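Local coordinates for protein phosphoglycerate kinase (Coxiella burnetii, PDB 4NG4) that catalyses the reversible transfer of a phosphoryl group between ATP and 3-phosphoglycerate, a step of glycolysis, and binds ADP and magnesium, at residues K25-R30 and Q61-M66; P270-V275 and V302-S307; G318-N323 and S348-I353. One frame throughout, in Å; residues are numbered along the deposited sequence.

The three contacts mark separate places in the two-domain kinase. Contact 1 pairs neighbouring strands in the parallel sheet of the N-terminal domain, where the 3-phosphoglycerate site is predicted. Contacts 2 and 3 lie in the nucleotide-binding half. Contact 3 joins two interior strands of the other parallel sheet and holds Asn323, which reaches the ADP phosphate; contact 2 lies at the edge of this half, the side chain of Val302 about 6 Å from magnesium. Centres of contacts 2 and 3 are 22 Å apart, and helix 304-316 leads directly into strand 319-323. Contact 1 is farther off, its centre 36 Å from that of contact 3 and 54 Å from that of contact 2.

Contact 1: residues K25-R30 and Q61-M66; sequences KRVMIR and QKARVM
A beta-alpha-beta crossover brings Arg26, Val27 and Met28 beside Arg64, Val65 and Met66 as neighbouring parallel strands; the short strand axes approach to 4.7 Å and diverge by 28°. The register is fixed by a ladder of four backbone bonds. Arg64 N donates to Lys25 O (2.7 Å) and Val27 N to Arg64 O, then Met66 N to Val27 O and Ile29 N to Met66 O. On the sheet face of Arg26 and Met28, the Met66 chain folds at its last torsion (chi3 -82°), which brings methyl CE against Arg26 CB at 3.7 Å. Farther along, the methyl of Met28 lies near the sulfur of Met66. The aliphatic parts of Arg26 and Arg64 also meet, CG to CD at 4.0 Å, but their guanidinium planes stand 81° apart and NE to NE is 6.7 Å, so the like charges are separated. Each looks elsewhere: Arg64 NE makes a weak bond to Asn24 O, and Arg26 NH1 a weak one to Glu142 O. The face of Val27 and Val65 is apolar. Val27 CG2 meets Ala63 CB at 3.7 Å, and beyond it Ile29 CD1 approaches Val65 CG1 more loosely. Lys62, with positive phi, closes the preceding helix in a Schellman motif and turns the chain into the second strand. Helix 46-60 packs against this apolar face, Ala58 touching Ile29, Ala63 and Val65, while strand 146-149 flanks the first strand and strand 117-120 the second, making both interior members of the sheet.

Contact 2: residues P270-V275 and V302-S307; sequences PVDVIV and VGPNTS
Asp272 reaches from the start of its strand to the first turn of helix 304-316, and its carboxylate is the tight centre of the contact. OD1 accepts two donors from Thr306, the hydroxyl OG1 at 2.6 Å and the backbone N at 2.8 Å; the amide comes from the syn side, 24° out of the carboxylate plane. OD2 uses its syn lone pair for Asn305 N, also at 2.8 Å. With three bonds on two oxygens, the group's rotation is well defined, and a chi1 of 57° turns the carboxylate toward these helix amides. The Thr306 hydroxyl also receives a weak bond from Val271 N (3.0 Å, 134°). The backbone adds Gly303 N to Asp272 O (2.7 Å), next to the non-hydrogen-bonded antiparallel pair Val273-Val302, whose side chains diverge.

The outer side is looser, with Val271, Pro304 and Asn305 exposed. Inward, Pro270 rests on helix 227-235 and Val302 on Tyr310.

Such a negative group receiving the opening amides of a helix probably interacts favourably with the helix dipole; here it ties the three-stranded antiparallel sheet, through strand 272-276, to helix 304-316.

Contact 3: residues G318-N323 and S348-I353; sequences GTIVWN and STAYSI. With ADP (adenosine-5'-diphosphate), chain E.
Trp322 N donates to Ile353 O in a short, sound bond across the strand gap, 2.9 Å with an N-H...O angle of 162°; the CA-H of Val321 adds a secondary contact to the same oxygen. This is the last rung of a parallel ladder. Earlier ones run from Tyr351 N to Gly318 O, from Ile320 N to Tyr351 O (3.1 Å), and from Ile353 N to Ile320 O (2.9 Å). The strand axes are 11° from parallel.

On the face of Ile320 and Ser352, chi1 of Ile320 (-59°) places CG1 beside its own backbone N, from where it packs on Ala350 CB at 3.8 Å; CD1 carries on to Ser348 OG at 4.1 Å. That hydroxyl has two further partners: it accepts from Ala350 N in an ST turn (3.2 Å) and bonds Met314 O. On the other face, with Thr319 and Tyr351, Val321 CG2 and Ile353 CD1 approach loosely, while Tyr351 meets Arg187 in a cation-pi contact.

Asn323, at the end of the strand, joins the sheet to the nucleotide: its ND2 makes a weak bond to ADP O3B (2.6 Å) and a hydrogen bond to Gly355 O, while Lys208 NZ bonds OD1; together these probably set the amide's orientation.

The two strands are the arms of a beta-alpha-beta unit. Its helix 336-347 packs on Ile320, Trp322 and Ser352, helix 176-190 covers Thr319, Tyr351 and Ile353, and strand 196-202 flanks strand 319-323 on the side away from strand 351-354.

Contact 1: residues K25-R30 and Q61-M66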
loop_
_atom_site.group_PDB
_atom_site.type_symbol
_atom_site.label_atom_id
_atom_site.label_comp_id
_atom_site.label_asym_id
_atom_site.label_seq_id
_atom_site.Cartn_x
_atom_site.Cartn_y
_atom_site.Cartn_z
ATOM N N LYS A 25 -3.322 2.117 -32.319
ATOM C CA LYS A 25 -3.599 3.358 -31.610
ATOM C C LYS A 25 -2.362 3.835 -30.857
ATOM O O LYS A 25 -1.418 3.071 -30.632
ATOM C CB LYS A 25 -4.781 3.172 -30.653
ATOM C CG LYS A 25 -6.146 3.166 -31.345
ATOM C CD LYS A 25 -7.275 3.342 -30.332
ATOM C CE LYS A 25 -8.581 3.787 -30.976
ATOM N NZ LYS A 25 -9.507 4.335 -29.938
ATOM N N ARG A 26 -2.367 5.114 -30.496
ATOM C CA ARG A 26 -1.349 5.669 -29.609
ATOM C C ARG A 26 -1.827 5.465 -28.189
ATOM O O ARG A 26 -2.886 5.972 -27.820
ATOM C CB ARG A 26 -1.147 7.158 -29.866
ATOM C CG ARG A 26 -0.557 7.489 -31.229
ATOM C CD ARG A 26 -0.450 8.988 -31.389
ATOM N NE ARG A 26 -1.758 9.609 -31.608
ATOM C CZ ARG A 26 -2.101 10.842 -31.222
ATOM N NH1 ARG A 26 -1.249 11.626 -30.559
ATOM N NH2 ARG A 26 -3.321 11.299 -31.492
ATOM N N VAL A 27 -1.054 4.713 -27.407
ATOM C CA VAL A 27 -1.462 4.315 -26.064
ATOM C C VAL A 27 -0.446 4.792 -25.061
ATOM O O VAL A 27 0.735 4.468 -25.155
ATOM C CB VAL A 27 -1.609 2.784 -25.935
ATOM C CG1 VAL A 27 -1.940 2.402 -24.497
ATOM C CG2 VAL A 27 -2.685 2.268 -26.894
ATOM N N MET A 28 -0.937 5.544 -24.086
ATOM C CA MET A 28 -0.110 6.151 -23.061
ATOM C C MET A 28 -0.347 5.405 -21.743
ATOM O O MET A 28 -1.420 5.514 -21.145
ATOM C CB MET A 28 -0.483 7.628 -22.946
ATOM C CG MET A 28 0.645 8.535 -22.512
ATOM S SD MET A 28 0.162 10.270 -22.594
ATOM C CE MET A 28 1.612 10.957 -23.397
ATOM N N ILE A 29 0.646 4.624 -21.322
ATOM C CA ILE A 29 0.555 3.819 -20.105
ATOM C C ILE A 29 1.355 4.455 -18.968
ATOM O O ILE A 29 2.576 4.526 -19.036
ATOM C CB ILE A 29 1.094 2.393 -20.337
ATOM C CG1 ILE A 29 0.374 1.728 -21.506
ATOM C CG2 ILE A 29 0.931 1.538 -19.086
ATOM C CD1 ILE A 29 1.027 0.432 -21.922
ATOM N N ARG A 30 0.661 4.894 -17.921
ATOM C CA ARG A 30 1.315 5.402 -16.719
ATOM C C ARG A 30 1.661 4.229 -15.811
ATOM O O ARG A 30 0.777 3.526 -15.297
ATOM C CB ARG A 30 0.410 6.391 -15.982
ATOM C CG ARG A 30 1.014 6.987 -14.681
ATOM C CD ARG A 30 2.072 8.013 -14.957
ATOM N NE ARG A 30 2.408 8.806 -13.776
ATOM C CZ ARG A 30 3.257 8.435 -12.818
ATOM N NH1 ARG A 30 3.868 7.262 -12.864
ATOM N NH2 ARG A 30 3.471 9.239 -11.786
ATOM N N GLN A 61 -0.927 -6.560 -29.058
ATOM C CA GLN A 61 -2.079 -6.033 -29.797
ATOM C C GLN A 61 -1.688 -4.900 -30.759
ATOM O O GLN A 61 -2.551 -4.251 -31.359
ATOM C CB GLN A 61 -3.161 -5.562 -28.829
ATOM C CG GLN A 61 -3.758 -6.695 -28.017
ATOM C CD GLN A 61 -4.729 -6.215 -26.973
ATOM O OE1 GLN A 61 -5.266 -5.113 -27.073
ATOM N NE2 GLN A 61 -4.970 -7.045 -25.962
ATOM N N LYS A 62 -0.381 -4.689 -30.905
ATOM C CA LYS A 62 0.200 -3.738 -31.859
ATOM C C LYS A 62 -0.245 -2.293 -31.617
ATOM O O LYS A 62 -0.563 -1.538 -32.539
ATOM C CB LYS A 62 -0.015 -4.212 -33.308
ATOM C CG LYS A 62 1.138 -5.087 -33.795
ATOM C CD LYS A 62 0.750 -6.034 -34.903
ATOM C CE LYS A 62 1.985 -6.716 -35.458
ATOM N NZ LYS A 62 1.657 -7.746 -36.469
ATOM N N ALA A 63 -0.227 -1.918 -30.345
ATOM C CA ALA A 63 -0.380 -0.528 -29.950
ATOM C C ALA A 63 0.890 0.228 -30.313
ATOM O O ALA A 63 1.946 -0.377 -30.532
ATOM C CB ALA A 63 -0.647 -0.424 -28.450
ATOM N N ARG A 64 0.769 1.549 -30.403
ATOM C CA ARG A 64 1.924 2.430 -30.463
ATOM C C ARG A 64 2.127 2.909 -29.036
ATOM O O ARG A 64 1.394 3.774 -28.562
ATOM C CB ARG A 64 1.665 3.608 -31.407
ATOM C CG ARG A 64 1.212 3.210 -32.812
ATOM C CD ARG A 64 0.359 4.306 -33.440
ATOM N NE ARG A 64 0.233 4.137 -34.888
ATOM C CZ ARG A 64 1.048 4.668 -35.799
ATOM N NH1 ARG A 64 2.075 5.434 -35.442
ATOM N NH2 ARG A 64 0.834 4.427 -37.083
ATOM N N VAL A 65 3.110 2.338 -28.346
ATOM C CA VAL A 65 3.172 2.458 -26.877
ATOM C C VAL A 65 4.086 3.566 -26.346
ATOM O O VAL A 65 5.280 3.586 -26.636
ATOM C CB VAL A 65 3.592 1.115 -26.221
ATOM C CG1 VAL A 65 4.089 1.344 -24.807
ATOM C CG2 VAL A 65 2.429 0.140 -26.227
ATOM N N MET A 66 3.504 4.468 -25.561
ATOM C CA MET A 66 4.254 5.484 -24.831
ATOM C C MET A 66 4.216 5.177 -23.326
ATOM O O MET A 66 3.172 5.314 -22.685
ATOM C CB MET A 66 3.653 6.865 -25.083
ATOM C CG MET A 66 3.859 7.394 -26.485
ATOM S SD MET A 66 2.813 8.832 -26.850
ATOM C CE MET A 66 1.279 8.012 -27.259
#

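Contact 2: residues P270-V275 and V302-S307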
loop_
_atom_site.group_PDB
_atom_site.type_symbol
_atom_site.label_atom_id
_atom_site.label_comp_id
_atom_site.label_asym_id
_atom_site.label_seq_id
_atom_site.Cartn_x
_atom_site.Cartn_y
_atom_site.Cartn_z
ATOM N N PRO A 270 -4.663 -6.728 24.144
ATOM C CA PRO A 270 -3.678 -7.609 24.795
ATOM C C PRO A 270 -4.026 -7.863 26.244
ATOM O O PRO A 270 -4.204 -6.891 26.986
ATOM C CB PRO A 270 -2.373 -6.806 24.706
ATOM C CG PRO A 270 -2.552 -5.912 23.510
ATOM C CD PRO A 270 -4.023 -5.584 23.462
ATOM N N VAL A 271 -4.137 -9.136 26.641
ATOM C CA VAL A 271 -4.311 -9.483 28.069
ATOM C C VAL A 271 -2.961 -9.816 28.735
ATOM O O VAL A 271 -2.784 -9.592 29.935
ATOM C CB VAL A 271 -5.326 -10.620 28.297
ATOM C CG1 VAL A 271 -6.557 -10.418 27.448
ATOM C CG2 VAL A 271 -4.700 -11.953 27.994
ATOM N N ASP A 272 -2.018 -10.343 27.958
ATOM C CA ASP A 272 -0.636 -10.523 28.418
ATOM C C ASP A 272 0.373 -9.941 27.414
ATOM O O ASP A 272 0.111 -9.922 26.214
ATOM C CB ASP A 272 -0.334 -12.004 28.743
ATOM C CG ASP A 272 -0.577 -12.963 27.565
ATOM O OD1 ASP A 272 -0.985 -12.536 26.465
ATOM O OD2 ASP A 272 -0.345 -14.173 27.760
ATOM N N VAL A 273 1.512 -9.465 27.923
ATOM C CA VAL A 273 2.535 -8.758 27.124
ATOM C C VAL A 273 3.946 -9.136 27.569
ATOM O O VAL A 273 4.130 -9.661 28.661
ATOM C CB VAL A 273 2.412 -7.216 27.285
ATOM C CG1 VAL A 273 1.144 -6.689 26.629
ATOM C CG2 VAL A 273 2.452 -6.829 28.749
ATOM N N ILE A 274 4.950 -8.874 26.741
ATOM C CA ILE A 274 6.316 -9.052 27.217
ATOM C C ILE A 274 7.011 -7.717 27.370
ATOM O O ILE A 274 7.051 -6.910 26.448
ATOM C CB ILE A 274 7.155 -9.994 26.347
ATOM C CG1 ILE A 274 8.517 -10.237 26.998
ATOM C CG2 ILE A 274 7.379 -9.411 24.994
ATOM C CD1 ILE A 274 9.049 -11.666 26.785
ATOM N N VAL A 275 7.564 -7.509 28.556
ATOM C CA VAL A 275 8.110 -6.226 28.952
ATOM C C VAL A 275 9.577 -6.352 29.300
ATOM O O VAL A 275 10.054 -7.419 29.653
ATOM C CB VAL A 275 7.343 -5.621 30.174
ATOM C CG1 VAL A 275 5.851 -5.631 29.940
ATOM C CG2 VAL A 275 7.646 -6.371 31.453
ATOM N N VAL A 302 3.074 -8.833 22.441
ATOM C CA VAL A 302 1.987 -9.552 23.084
ATOM C C VAL A 302 2.541 -10.803 23.728
ATOM O O VAL A 302 3.646 -11.246 23.418
ATOM C CB VAL A 302 0.918 -10.009 22.074
ATOM C CG1 VAL A 302 0.278 -8.810 21.372
ATOM C CG2 VAL A 302 1.534 -10.987 21.062
ATOM N N GLY A 303 1.747 -11.378 24.618
ATOM C CA GLY A 303 2.086 -12.640 25.276
ATOM C C GLY A 303 1.412 -13.831 24.616
ATOM O O GLY A 303 0.699 -13.671 23.622
ATOM N N PRO A 304 1.625 -15.036 25.173
ATOM C CA PRO A 304 1.080 -16.245 24.575
ATOM C C PRO A 304 -0.459 -16.297 24.580
ATOM O O PRO A 304 -1.054 -16.709 23.580
ATOM C CB PRO A 304 1.695 -17.356 25.435
ATOM C CG PRO A 304 1.955 -16.726 26.726
ATOM C CD PRO A 304 2.363 -15.331 26.415
ATOM N N ASN A 305 -1.089 -15.877 25.681
ATOM C CA ASN A 305 -2.566 -15.868 25.800
ATOM C C ASN A 305 -3.197 -14.983 24.754
ATOM O O ASN A 305 -4.180 -15.369 24.116
ATOM C CB ASN A 305 -3.034 -15.389 27.181
ATOM C CG ASN A 305 -4.491 -15.728 27.457
ATOM O OD1 ASN A 305 -5.389 -14.925 27.221
ATOM N ND2 ASN A 305 -4.727 -16.922 27.961
ATOM N N THR A 306 -2.615 -13.803 24.577
ATOM C CA THR A 306 -3.061 -12.874 23.554
ATOM C C THR A 306 -2.862 -13.463 22.166
ATOM O O THR A 306 -3.823 -13.589 21.412
ATOM C CB THR A 306 -2.328 -11.518 23.645
ATOM O OG1 THR A 306 -2.430 -10.983 24.972
ATOM C CG2 THR A 306 -2.927 -10.525 22.642
ATOM N N SER A 307 -1.644 -13.869 21.824
ATOM C CA SER A 307 -1.414 -14.349 20.456
ATOM C C SER A 307 -2.056 -15.713 20.176
ATOM O O SER A 307 -1.973 -16.200 19.064
ATOM C CB SER A 307 0.075 -14.316 20.058
ATOM O OG SER A 307 0.895 -14.956 20.996
#

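Contact 3: residues G318-N323 and S348-I353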
loop_
_atom_site.group_PDB
_atom_site.type_symbol
_atom_site.label_atom_id
_atom_site.label_comp_id
_atom_site.label_asym_id
_atom_site.label_seq_id
_atom_site.Cartn_x
_atom_site.Cartn_y
_atom_site.Cartn_z
ATOM N N GLY A 318 -12.652 -16.022 7.325
ATOM C CA GLY A 318 -12.878 -16.208 5.887
ATOM C C GLY A 318 -12.084 -15.217 5.048
ATOM O O GLY A 318 -11.759 -15.507 3.897
ATOM N N THR A 319 -11.796 -14.043 5.619
ATOM C CA THR A 319 -10.974 -13.018 4.976
ATOM C C THR A 319 -10.133 -12.325 6.044
ATOM O O THR A 319 -10.583 -12.203 7.191
ATOM C CB THR A 319 -11.836 -11.943 4.280
ATOM O OG1 THR A 319 -12.767 -12.570 3.392
ATOM C CG2 THR A 319 -10.959 -10.963 3.510
ATOM N N ILE A 320 -8.929 -11.872 5.674
ATOM C CA ILE A 320 -8.038 -11.166 6.604
ATOM C C ILE A 320 -7.348 -9.952 5.955
ATOM O O ILE A 320 -6.877 -10.023 4.823
ATOM C CB ILE A 320 -6.968 -12.109 7.172
ATOM C CG1 ILE A 320 -7.617 -13.291 7.917
ATOM C CG2 ILE A 320 -6.043 -11.342 8.089
ATOM C CD1 ILE A 320 -6.632 -14.327 8.441
ATOM N N VAL A 321 -7.297 -8.834 6.679
ATOM C CA VAL A 321 -6.611 -7.627 6.199
ATOM C C VAL A 321 -5.634 -7.201 7.287
ATOM O O VAL A 321 -6.052 -6.900 8.379
ATOM C CB VAL A 321 -7.615 -6.477 5.884
ATOM C CG1 VAL A 321 -6.901 -5.271 5.339
ATOM C CG2 VAL A 321 -8.650 -6.927 4.879
ATOM N N TRP A 322 -4.338 -7.184 7.005
ATOM C CA TRP A 322 -3.347 -6.957 8.059
ATOM C C TRP A 322 -2.287 -5.916 7.675
ATOM O O TRP A 322 -1.563 -6.087 6.703
ATOM C CB TRP A 322 -2.698 -8.279 8.437
ATOM C CG TRP A 322 -1.474 -8.158 9.271
ATOM C CD1 TRP A 322 -1.218 -7.230 10.244
ATOM C CD2 TRP A 322 -0.328 -9.005 9.222
ATOM N NE1 TRP A 322 0.027 -7.442 10.785
ATOM C CE2 TRP A 322 0.587 -8.531 10.178
ATOM C CE3 TRP A 322 0.019 -10.109 8.454
ATOM C CZ2 TRP A 322 1.825 -9.130 10.382
ATOM C CZ3 TRP A 322 1.256 -10.697 8.657
ATOM C CH2 TRP A 322 2.143 -10.203 9.607
ATOM N N ASN A 323 -2.223 -4.849 8.474
ATOM C CA ASN A 323 -1.326 -3.733 8.283
ATOM C C ASN A 323 -0.682 -3.348 9.591
ATOM O O ASN A 323 -1.295 -2.664 10.407
ATOM C CB ASN A 323 -2.102 -2.532 7.760
ATOM C CG ASN A 323 -1.291 -1.247 7.812
ATOM O OD1 ASN A 323 -1.800 -0.196 8.212
ATOM N ND2 ASN A 323 -0.020 -1.327 7.431
ATOM N N SER A 348 -3.713 -20.286 7.796
ATOM C CA SER A 348 -5.130 -20.031 7.630
ATOM C C SER A 348 -5.605 -20.119 6.192
ATOM O O SER A 348 -4.844 -20.008 5.242
ATOM C CB SER A 348 -5.523 -18.673 8.209
ATOM O OG SER A 348 -6.878 -18.375 7.898
ATOM N N THR A 349 -6.905 -20.308 6.078
ATOM C CA THR A 349 -7.573 -20.631 4.834
ATOM C C THR A 349 -8.303 -19.412 4.277
ATOM O O THR A 349 -8.841 -19.448 3.179
ATOM C CB THR A 349 -8.578 -21.776 5.083
ATOM O OG1 THR A 349 -9.125 -22.197 3.848
ATOM C CG2 THR A 349 -9.725 -21.345 6.008
ATOM N N ALA A 350 -8.318 -18.336 5.058
ATOM C CA ALA A 350 -8.922 -17.083 4.644
ATOM C C ALA A 350 -8.091 -16.463 3.544
ATOM O O ALA A 350 -6.901 -16.737 3.434
ATOM C CB ALA A 350 -9.017 -16.137 5.816
ATOM N N TYR A 351 -8.736 -15.641 2.725
ATOM C CA TYR A 351 -8.054 -14.839 1.711
ATOM C C TYR A 351 -7.339 -13.691 2.421
ATOM O O TYR A 351 -7.989 -12.745 2.871
ATOM C CB TYR A 351 -9.068 -14.302 0.691
ATOM C CG TYR A 351 -8.444 -13.490 -0.411
ATOM C CD1 TYR A 351 -7.872 -14.110 -1.508
ATOM C CD2 TYR A 351 -8.413 -12.104 -0.350
ATOM C CE1 TYR A 351 -7.286 -13.375 -2.526
ATOM C CE2 TYR A 351 -7.831 -11.356 -1.368
ATOM C CZ TYR A 351 -7.267 -12.003 -2.448
ATOM O OH TYR A 351 -6.680 -11.282 -3.463
ATOM N N SER A 352 -6.015 -13.787 2.538
ATOM C CA SER A 352 -5.219 -12.792 3.294
ATOM C C SER A 352 -4.693 -11.659 2.399
ATOM O O SER A 352 -4.296 -11.899 1.247
ATOM C CB SER A 352 -4.053 -13.474 4.032
ATOM O OG SER A 352 -3.283 -14.283 3.146
ATOM N N ILE A 353 -4.716 -10.433 2.933
ATOM C CA ILE A 353 -4.248 -9.241 2.221
ATOM C C ILE A 353 -3.406 -8.424 3.178
ATOM O O ILE A 353 -3.916 -7.966 4.197
ATOM C CB ILE A 353 -5.407 -8.344 1.763
ATOM C CG1 ILE A 353 -6.486 -9.142 1.048
ATOM C CG2 ILE A 353 -4.922 -7.283 0.818
ATOM C CD1 ILE A 353 -7.739 -8.340 0.819
HETATM P PB ADP E . 3.579 -0.642 8.749
HETATM O O1B ADP E . 3.900 -2.109 8.611
HETATM O O2B ADP E . 4.659 0.263 8.192
HETATM O O3B ADP E . 2.174 -0.273 8.334
HETATM P PA ADP E . 3.487 1.006 11.097
HETATM O O1A ADP E . 4.089 2.073 10.215
HETATM O O2A ADP E . 2.071 1.205 11.570
HETATM O O3A ADP E . 3.570 -0.433 10.355
HETATM O "O5'" ADP E . 4.470 0.876 12.379
HETATM C "C5'" ADP E . 5.242 -0.301 12.649
HETATM C "C4'" ADP E . 6.537 0.056 13.365
HETATM O "O4'" ADP E . 6.243 0.447 14.712
HETATM C "C3'" ADP E . 7.509 -1.125 13.416
HETATM O "O3'" ADP E . 8.749 -0.796 12.772
HETATM C "C2'" ADP E . 7.677 -1.447 14.897
HETATM O "O2'" ADP E . 9.040 -1.658 15.275
HETATM C "C1'" ADP E . 7.075 -0.257 15.646
HETATM N N9 ADP E . 6.326 -0.699 16.867
HETATM C C8 ADP E . 5.253 -1.526 16.906
HETATM N N7 ADP E . 4.847 -1.714 18.189
HETATM C C5 ADP E . 5.658 -1.002 18.998
HETATM C C6 ADP E . 5.783 -0.753 20.456
HETATM N N6 ADP E . 4.936 -1.321 21.351
HETATM N N1 ADP E . 6.781 0.072 20.864
HETATM C C2 ADP E . 7.654 0.660 20.013
HETATM N N3 ADP E . 7.596 0.473 18.680
HETATM C C4 ADP E . 6.639 -0.331 18.122
#